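Side-chain contact in cytosine deaminase (Klebsiella pneumoniae, PDB 4R85), which probably deaminates cytosine and 5-methylcytosine hydrolytically, binding the latter beside an iron(II) ion in an amidohydrolase-fold active site: residues A[243-246]-A[247-250]. Numbering follows the deposited sequence.
Sequences CAMG and SYDN
Tyr248 lays one face of its ring against the backbone of Ala244 and Met245, where the chain makes a short 3-10 turn. Met245 CA sits over the centre of the ring, 3.6 Å from its centroid and 14° off the normal, a CH-pi contact. With chi1 at -80°, CG of Tyr248 lies anti to its own carbonyl carbon, which folds the ring back over the turn. On that same side and outside the rim, Ala244 CB, small enough to let the ring lie close, is 3.8 Å from Tyr248 CE1, while Met245 CG reaches Tyr248 CD2 at 3.8 Å. Tyr248 combines this apolar face with a polar end, its OH bonded to Ser218 O. Met245 also packs on helix 250-263.

Successive i to i+3 backbone bonds hold the turn. Ser247 N donates to Ala244 O at 2.8 Å, and Tyr248 N gives a longer, straighter bond to Met245 O (3.2 Å, 168°). Gly246, lacking a side chain, suits the tight spot beside Cys243 O, which accepts its N-H.

Another side is polar but buried: one water donates to Cys243 O at 2.8 Å and accepts from Ser247 OG at 2.6 Å, a small hydroxyl that also bonds Arg287. The loose side lies at exposed Asp249 and partly exposed Asn250, which do not touch 243-246; Asp249 is the N-cap of helix 250-263, its OD2 accepting from Tyr252 N.

The turn follows the iron ligand His241, with the Cys243 side chain about 8 Å from bound 5-methylcytosine. Its chemistry implies a turn fixed by apolar packing on one flank and by buried hydrogen bonds, one set through a water, on the other.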
loop_
_atom_site.group_PDB
_atom_site.type_symbol
_atom_site.label_atom_id
_atom_site.label_comp_id
_atom_site.label_asym_id
_atom_site.label_seq_id
_atom_site.Cartn_x
_atom_site.Cartn_y
_atom_site.Cartn_z
ATOM N N CYS A 243 14.274 -6.538 11.371
ATOM C CA CYS A 243 14.537 -6.493 9.931
ATOM C C CYS A 243 15.678 -7.417 9.497
ATOM O O CYS A 243 15.624 -8.028 8.423
ATOM C CB CYS A 243 14.844 -5.062 9.491
ATOM S SG CYS A 243 13.515 -3.902 9.902
ATOM N N ALA A 244 16.717 -7.501 10.321
ATOM C CA ALA A 244 17.851 -8.376 10.009
ATOM C C ALA A 244 17.429 -9.836 9.788
ATOM O O ALA A 244 18.075 -10.562 9.032
ATOM C CB ALA A 244 18.913 -8.283 11.105
ATOM N N MET A 245 16.358 -10.278 10.444
ATOM C CA MET A 245 15.902 -11.649 10.239
ATOM C C MET A 245 15.571 -11.904 8.762
ATOM O O MET A 245 15.781 -12.995 8.251
ATOM C CB MET A 245 14.702 -11.995 11.125
ATOM C CG MET A 245 14.385 -13.482 11.095
ATOM S SD MET A 245 12.703 -13.827 11.650
ATOM C CE MET A 245 12.796 -13.145 13.292
ATOM N N GLY A 246 15.084 -10.882 8.067
ATOM C CA GLY A 246 14.857 -10.997 6.635
ATOM C C GLY A 246 16.121 -11.164 5.801
ATOM O O GLY A 246 16.043 -11.410 4.597
ATOM N N SER A 247 17.287 -11.039 6.433
ATOM C CA SER A 247 18.544 -11.310 5.749
ATOM C C SER A 247 19.377 -12.429 6.406
ATOM O O SER A 247 20.513 -12.669 5.988
ATOM C CB SER A 247 19.384 -10.023 5.668
ATOM O OG SER A 247 18.681 -9.003 4.962
ATOM N N TYR A 248 18.837 -13.105 7.429
ATOM C CA TYR A 248 19.634 -14.103 8.160
ATOM C C TYR A 248 20.049 -15.279 7.291
ATOM O O TYR A 248 19.352 -15.665 6.347
ATOM C CB TYR A 248 18.896 -14.682 9.385
ATOM C CG TYR A 248 18.902 -13.815 10.623
ATOM C CD1 TYR A 248 19.758 -12.718 10.730
ATOM C CD2 TYR A 248 18.052 -14.094 11.688
ATOM C CE1 TYR A 248 19.749 -11.924 11.865
ATOM C CE2 TYR A 248 18.038 -13.307 12.826
ATOM C CZ TYR A 248 18.886 -12.223 12.906
ATOM O OH TYR A 248 18.868 -11.439 14.040
ATOM N N ASP A 249 21.190 -15.852 7.630
ATOM C CA ASP A 249 21.526 -17.168 7.134
ATOM C C ASP A 249 20.352 -18.096 7.463
ATOM O O ASP A 249 19.805 -18.050 8.563
ATOM C CB ASP A 249 22.786 -17.679 7.816
ATOM C CG ASP A 249 23.120 -19.095 7.405
ATOM O OD1 ASP A 249 23.814 -19.259 6.376
ATOM O OD2 ASP A 249 22.670 -20.039 8.096
ATOM N N ASN A 250 19.957 -18.915 6.505
ATOM C CA ASN A 250 18.776 -19.755 6.676
ATOM C C ASN A 250 18.920 -20.903 7.659
ATOM O O ASN A 250 17.948 -21.251 8.331
ATOM C CB ASN A 250 18.277 -20.259 5.327
ATOM C CG ASN A 250 17.766 -19.139 4.471
ATOM O OD1 ASN A 250 17.167 -18.188 4.974
ATOM N ND2 ASN A 250 18.023 -19.221 3.173
HETATM O O HOH W 1 16.900 -7.425 6.062
#